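Local atomic coordinates of hypothetical protein (Staphylococcus aureus subsp. aureus, PDB entry 1QYI), a protein that is of unknown function but belongs to the haloacid dehalogenase-like (HAD) superfamily and is probably a hydrolase. Residues Gly296-Arg299 with Asp300-Glu303; Ser289-Ala292 with Ala293-Asn297; Asn129-Leu132 with Pro133-Leu137. All coordinates share one frame; numbering follows the deposited sequence.

Interaction 1: residues Gly296-Arg299 with Asp300-Glu303; sequences GNNR and DKYE
The loop that leads from helix 288-295 into helix 302-307 of the HAD-like domain is tied to the start of the second helix by N298, R299 and Y302, a worked example of how a short connection is set by local bonds. Two backbone bonds turn the chain: K301 N gives its hydrogen to N298 O at 2.7 Å, and Y302 N reaches R299 O at 3.2 Å.

The ring of Y302 folds back over this turn. With CG beside the backbone N and anti to the carbonyl carbon (chi1 -77°), the ring lies under R299, whose CA sits 3.7 Å from the centroid of the Y302 ring and almost on its normal, a CH-pi contact over one face. At the far end, the hydroxyl Y302 OH donates to N297 OD1 at 2.9 Å. N297 OD1 lies near the ring plane, at its edge, and the amide is turned only 15° from the ring, yet the hydroxyl stands above the plane of the amide carbonyl. D268 OD1 in helix 266-275 is hydrogen-bonded to N297 ND2 and weakly to the Y302 hydroxyl, while R299 turns its guanidinium to E271 in a salt bridge.

On another side of the turn, N298 ND2 donates to D300 OD2 at 3.2 Å. The carboxylate oxygen is met on its anti side, and amide and carboxylate planes stand 84° apart. The extended chain of K301 runs back alongside N298, bringing its NZ to 3.4 Å from N298 CB.

Held at its hydroxyl, covered on one face by a backbone CH and met edge-to-face by F288, the Y302 ring is probably restricted in its tilt. Because N297 ND2 is held by D268 while N297 OD1 takes the Y302 hydroxyl, the two ends of the amide are told apart and its rotation is fixed.

Interaction 2: residues Ser289-Ala292 with Ala293-Asn297; sequences SYIA and ALYGN
Backbone bonds carry most of the contact between S289-A292 and A293-N297, and they follow the last turns of helix 288-295. A293 N donates to S289 O at 3.0 Å. I291 O takes two hydrogens: Y295 N arrives at 3.1 Å (N-H...O angle 179°), and L294 N adds a weak bond. The last of the series runs from G296 N to A292 O at 3.1 Å.

Apolar contacts lie one helical turn apart. I291 and Y295 meet where the methyl I291 CG2 touches Y295 CD2 at 3.7 Å. That branch of I291 stands anti to the backbone N, while Y295 keeps its CG beside the backbone N (chi1 -58°). The preceding residue also covers this ring, L294 CD2 lying over one face, 3.3 Å above the plane of the Y295 ring and offset toward the rim. Y305 of helix 302-307 touches I291, A292 and Y295, so the helix packs on the one that follows it. S289, A292 and A293 touch A264 of strand 263-264, A292 thus being in contact with both neighbours; through these residues the helix packs on an edge strand of the parallel sheet of the HAD-like alpha/beta domain.

The helix ends at G296, the first residue to leave helical backbone angles, with a positive phi of 143°. G296 O is bonded to the Y305 hydroxyl. Beyond it the side chain of N297 swings back alongside the helix, bringing N297 OD1 within 4.0 Å of the methyl A292 CB; the same oxygen is bonded to Y302.

Interaction 3: residues Asn129-Leu132 with Pro133-Leu137; sequences NEQL and PLQFL
Hydrogen bonding joins Q131 to Q135 as the chain enters the short, weakly bonded helix 134-137. Q135 N donates to Q131 O at 3.0 Å. Each side has its own backbone bond as well: L132 N reaches N129 O at 3.1 Å, closing the turn ahead of the proline, and L137 N reaches P133 O at 3.2 Å, starting the helical run. E130 adds a salt bridge to R58.

Side-chain contacts come three and four residues apart. Q135 carries its CG beside the backbone N (chi1 -58°) and extends from there, laying its chain over the Q131 carbonyl, with Q135 CG at 3.3 Å from Q131 O. Q131, bent at chi2, crosses Q135 at about a right angle, with Q131 CG 3.4 Å from Q135 OE1. Q131 and L134 run side by side, pointing the same way, and L134 CB rests 3.4 Å from Q131 O.

L132 and P133 meet through carbon atoms, L132 CB lying 3.3 Å from P133 CD. The ring of P133 sits against H88 and I65, from helices 77-93 and 64-71. L132 leans on I87 and D91, and F136 on I87, while the F136 ring also meets F154 of helix 144-158 edge-to-face. The corner is thereby seated among the helices of the helical region.

A proline has no N-H to give, and P133 stands just before the helix, where that lack costs no helical bond; its own carbonyl O accepts from L137 N, while Q131 O is bonded to Q135 N.

Overall arrangement
Along the chain interaction 3 comes first, then interaction 2, then interaction 1. Interactions 1 and 2 are neighbours, with centres 8 Å apart: they share G296 and N297, where helix 288-295 ends and the connection to helix 302-307 begins, and both belong to the HAD-like part of the chain. Interaction 3 sits on the opposite side of the chain's centre, its centre about 47 Å from that of interaction 1 and 44 Å from that of interaction 2. It lies among the helices between strands 3-6 and 233-237, a position consistent with a helical cap inserted in a HAD-like alpha/beta core, whose parallel sheet interaction 2 flanks.

Interaction 1: residues Gly296-Arg299 with Asp300-Glu303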
# COMPACT_ATOMS: atom_id res chain seq x y z
N GLY A 296 16.59 13.54 13.84
CA GLY A 296 16.99 14.11 12.57
C GLY A 296 17.18 13.00 11.57
O GLY A 296 17.57 11.89 11.93
N ASN A 297 16.90 13.27 10.30
CA ASN A 297 17.03 12.23 9.30
C ASN A 297 18.28 12.37 8.43
O ASN A 297 18.20 12.79 7.28
CB ASN A 297 15.78 12.20 8.43
CG ASN A 297 15.77 11.03 7.47
OD1 ASN A 297 16.19 9.92 7.82
ND2 ASN A 297 15.28 11.26 6.26
N ASN A 298 19.42 12.02 9.00
CA ASN A 298 20.68 12.09 8.29
C ASN A 298 21.42 10.75 8.33
O ASN A 298 21.64 10.17 9.40
CB ASN A 298 21.55 13.22 8.86
CG ASN A 298 22.97 13.20 8.31
OD1 ASN A 298 23.19 13.00 7.11
ND2 ASN A 298 23.94 13.44 9.19
N ARG A 299 21.80 10.27 7.14
CA ARG A 299 22.53 9.01 6.96
C ARG A 299 23.58 8.75 8.03
O ARG A 299 23.71 7.63 8.51
CB ARG A 299 23.22 9.01 5.60
CG ARG A 299 22.31 9.02 4.38
CD ARG A 299 23.11 9.35 3.12
NE ARG A 299 24.36 8.60 3.07
CZ ARG A 299 24.45 7.29 2.90
NH1 ARG A 299 23.34 6.57 2.76
NH2 ARG A 299 25.63 6.68 2.89
N ASP A 300 24.32 9.80 8.37
CA ASP A 300 25.40 9.72 9.34
C ASP A 300 24.99 9.41 10.76
O ASP A 300 25.84 9.22 11.63
CB ASP A 300 26.19 11.03 9.32
CG ASP A 300 26.65 11.40 7.93
OD1 ASP A 300 27.17 10.52 7.21
OD2 ASP A 300 26.50 12.59 7.55
N LYS A 301 23.69 9.36 11.02
CA LYS A 301 23.23 9.09 12.38
C LYS A 301 22.45 7.79 12.45
O LYS A 301 22.07 7.36 13.53
CB LYS A 301 22.37 10.24 12.86
CG LYS A 301 22.94 11.60 12.53
CD LYS A 301 21.93 12.67 12.83
CE LYS A 301 22.26 13.97 12.15
NZ LYS A 301 21.01 14.72 11.84
N TYR A 302 22.23 7.18 11.30
CA TYR A 302 21.47 5.94 11.22
C TYR A 302 21.94 4.86 12.18
O TYR A 302 21.14 4.30 12.93
CB TYR A 302 21.49 5.43 9.79
CG TYR A 302 20.53 6.18 8.89
CD1 TYR A 302 20.03 7.42 9.25
CD2 TYR A 302 20.16 5.65 7.66
CE1 TYR A 302 19.17 8.13 8.41
CE2 TYR A 302 19.31 6.34 6.81
CZ TYR A 302 18.83 7.59 7.19
OH TYR A 302 18.01 8.29 6.33
N GLU A 303 23.23 4.57 12.16
CA GLU A 303 23.79 3.54 13.03
C GLU A 303 23.39 3.72 14.48
O GLU A 303 23.14 2.74 15.20
CB GLU A 303 25.31 3.54 12.93
CG GLU A 303 25.98 2.39 13.66
CD GLU A 303 27.42 2.22 13.23
OE1 GLU A 303 28.18 3.20 13.33
OE2 GLU A 303 27.78 1.10 12.80

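Interaction 2: residues Ser289-Ala292 with Ala293-Asn297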
# COMPACT_ATOMS: atom_id res chain seq x y z
N SER A 289 12.70 4.35 12.32
CA SER A 289 12.10 5.48 11.62
C SER A 289 11.58 6.53 12.59
O SER A 289 11.68 7.72 12.33
CB SER A 289 10.98 5.02 10.70
OG SER A 289 9.94 4.40 11.45
N TYR A 290 11.04 6.08 13.72
CA TYR A 290 10.55 7.03 14.70
C TYR A 290 11.73 7.77 15.31
O TYR A 290 11.64 8.96 15.62
CB TYR A 290 9.72 6.33 15.78
CG TYR A 290 8.24 6.35 15.50
CD1 TYR A 290 7.57 7.56 15.29
CD2 TYR A 290 7.51 5.16 15.38
CE1 TYR A 290 6.21 7.59 14.97
CE2 TYR A 290 6.15 5.18 15.05
CZ TYR A 290 5.51 6.40 14.84
OH TYR A 290 4.17 6.43 14.49
N ILE A 291 12.84 7.06 15.47
CA ILE A 291 14.05 7.65 16.04
C ILE A 291 14.68 8.66 15.08
O ILE A 291 15.27 9.66 15.50
CB ILE A 291 15.08 6.54 16.38
CG1 ILE A 291 14.49 5.62 17.46
CG2 ILE A 291 16.40 7.15 16.84
CD1 ILE A 291 15.40 4.47 17.91
N ALA A 292 14.54 8.39 13.79
CA ALA A 292 15.07 9.26 12.75
C ALA A 292 14.21 10.52 12.65
O ALA A 292 14.72 11.61 12.39
CB ALA A 292 15.08 8.53 11.42
N ALA A 293 12.92 10.36 12.87
CA ALA A 293 11.97 11.46 12.81
C ALA A 293 12.08 12.34 14.05
O ALA A 293 11.60 13.49 14.06
CB ALA A 293 10.56 10.92 12.69
N LEU A 294 12.72 11.82 15.08
CA LEU A 294 12.86 12.55 16.33
C LEU A 294 14.15 13.35 16.41
O LEU A 294 14.11 14.55 16.65
CB LEU A 294 12.78 11.57 17.50
CG LEU A 294 12.44 12.14 18.88
CD1 LEU A 294 11.86 11.05 19.77
CD2 LEU A 294 13.67 12.75 19.49
N TYR A 295 15.30 12.70 16.19
CA TYR A 295 16.58 13.40 16.27
C TYR A 295 17.03 14.06 14.97
O TYR A 295 17.78 15.04 14.99
CB TYR A 295 17.66 12.44 16.77
CG TYR A 295 17.37 11.83 18.12
CD1 TYR A 295 17.13 12.64 19.23
CD2 TYR A 295 17.33 10.44 18.29
CE1 TYR A 295 16.84 12.08 20.48
CE2 TYR A 295 17.04 9.88 19.53
CZ TYR A 295 16.80 10.70 20.62
OH TYR A 295 16.50 10.16 21.85
N GLY A 296 16.59 13.54 13.84
CA GLY A 296 16.99 14.11 12.57
C GLY A 296 17.18 13.00 11.57
O GLY A 296 17.57 11.89 11.93
N ASN A 297 16.90 13.27 10.30
CA ASN A 297 17.03 12.23 9.30
C ASN A 297 18.28 12.37 8.43
O ASN A 297 18.20 12.79 7.28
CB ASN A 297 15.78 12.20 8.43
CG ASN A 297 15.77 11.03 7.47
OD1 ASN A 297 16.19 9.92 7.82
ND2 ASN A 297 15.28 11.26 6.26

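Interaction 3: residues Asn129-Leu132 with Pro133-Leu137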
# COMPACT_ATOMS: atom_id res chain seq x y z
N ASN A 129 -16.65 -13.79 -15.18
CA ASN A 129 -16.76 -14.64 -13.99
C ASN A 129 -15.83 -14.11 -12.89
O ASN A 129 -14.87 -14.78 -12.49
CB ASN A 129 -16.41 -16.09 -14.32
CG ASN A 129 -16.54 -17.02 -13.12
OD1 ASN A 129 -16.20 -18.20 -13.20
ND2 ASN A 129 -17.04 -16.50 -12.00
N GLU A 130 -16.13 -12.91 -12.39
CA GLU A 130 -15.33 -12.25 -11.37
C GLU A 130 -15.40 -12.88 -9.98
O GLU A 130 -15.05 -12.25 -8.99
CB GLU A 130 -15.68 -10.76 -11.29
CG GLU A 130 -17.15 -10.40 -11.46
CD GLU A 130 -17.69 -10.68 -12.86
OE1 GLU A 130 -17.30 -9.97 -13.81
OE2 GLU A 130 -18.49 -11.63 -13.00
N GLN A 131 -15.84 -14.13 -9.92
CA GLN A 131 -15.93 -14.81 -8.65
C GLN A 131 -14.83 -15.89 -8.60
O GLN A 131 -14.46 -16.39 -7.53
CB GLN A 131 -17.31 -15.46 -8.51
CG GLN A 131 -17.71 -15.80 -7.08
CD GLN A 131 -18.42 -14.67 -6.35
OE1 GLN A 131 -17.82 -13.67 -5.97
NE2 GLN A 131 -19.72 -14.83 -6.18
N LEU A 132 -14.29 -16.23 -9.77
CA LEU A 132 -13.25 -17.25 -9.88
C LEU A 132 -12.09 -17.10 -8.90
O LEU A 132 -11.75 -18.05 -8.18
CB LEU A 132 -12.71 -17.29 -11.31
CG LEU A 132 -11.73 -18.44 -11.59
CD1 LEU A 132 -12.44 -19.77 -11.37
CD2 LEU A 132 -11.20 -18.34 -13.01
N PRO A 133 -11.45 -15.90 -8.85
CA PRO A 133 -10.33 -15.72 -7.92
C PRO A 133 -10.68 -16.08 -6.48
O PRO A 133 -9.88 -16.68 -5.76
CB PRO A 133 -9.95 -14.25 -8.11
CG PRO A 133 -11.22 -13.62 -8.61
CD PRO A 133 -11.78 -14.65 -9.55
N LEU A 134 -11.89 -15.71 -6.06
CA LEU A 134 -12.35 -16.00 -4.71
C LEU A 134 -12.56 -17.50 -4.53
O LEU A 134 -12.30 -18.05 -3.46
CB LEU A 134 -13.66 -15.27 -4.44
CG LEU A 134 -14.23 -15.41 -3.03
CD1 LEU A 134 -13.30 -14.76 -2.04
CD2 LEU A 134 -15.60 -14.77 -2.98
N GLN A 135 -13.04 -18.15 -5.58
CA GLN A 135 -13.28 -19.59 -5.54
C GLN A 135 -11.96 -20.31 -5.83
O GLN A 135 -11.92 -21.53 -6.01
CB GLN A 135 -14.33 -19.96 -6.58
CG GLN A 135 -15.65 -19.25 -6.38
CD GLN A 135 -16.62 -19.49 -7.52
OE1 GLN A 135 -17.80 -19.17 -7.43
NE2 GLN A 135 -16.11 -20.07 -8.61
N PHE A 136 -10.89 -19.54 -5.88
CA PHE A 136 -9.56 -20.07 -6.12
C PHE A 136 -8.86 -20.21 -4.77
O PHE A 136 -8.20 -21.21 -4.50
CB PHE A 136 -8.77 -19.12 -7.03
CG PHE A 136 -7.28 -19.30 -6.93
CD1 PHE A 136 -6.65 -20.44 -7.42
CD2 PHE A 136 -6.50 -18.32 -6.31
CE1 PHE A 136 -5.28 -20.61 -7.30
CE2 PHE A 136 -5.12 -18.48 -6.18
CZ PHE A 136 -4.51 -19.62 -6.67
N LEU A 137 -9.02 -19.20 -3.92
CA LEU A 137 -8.40 -19.16 -2.60
C LEU A 137 -9.05 -20.11 -1.59
O LEU A 137 -8.49 -20.37 -0.53
CB LEU A 137 -8.43 -17.73 -2.06
CG LEU A 137 -7.91 -16.64 -3.01
CD1 LEU A 137 -8.34 -15.29 -2.48
CD2 LEU A 137 -6.41 -16.73 -3.16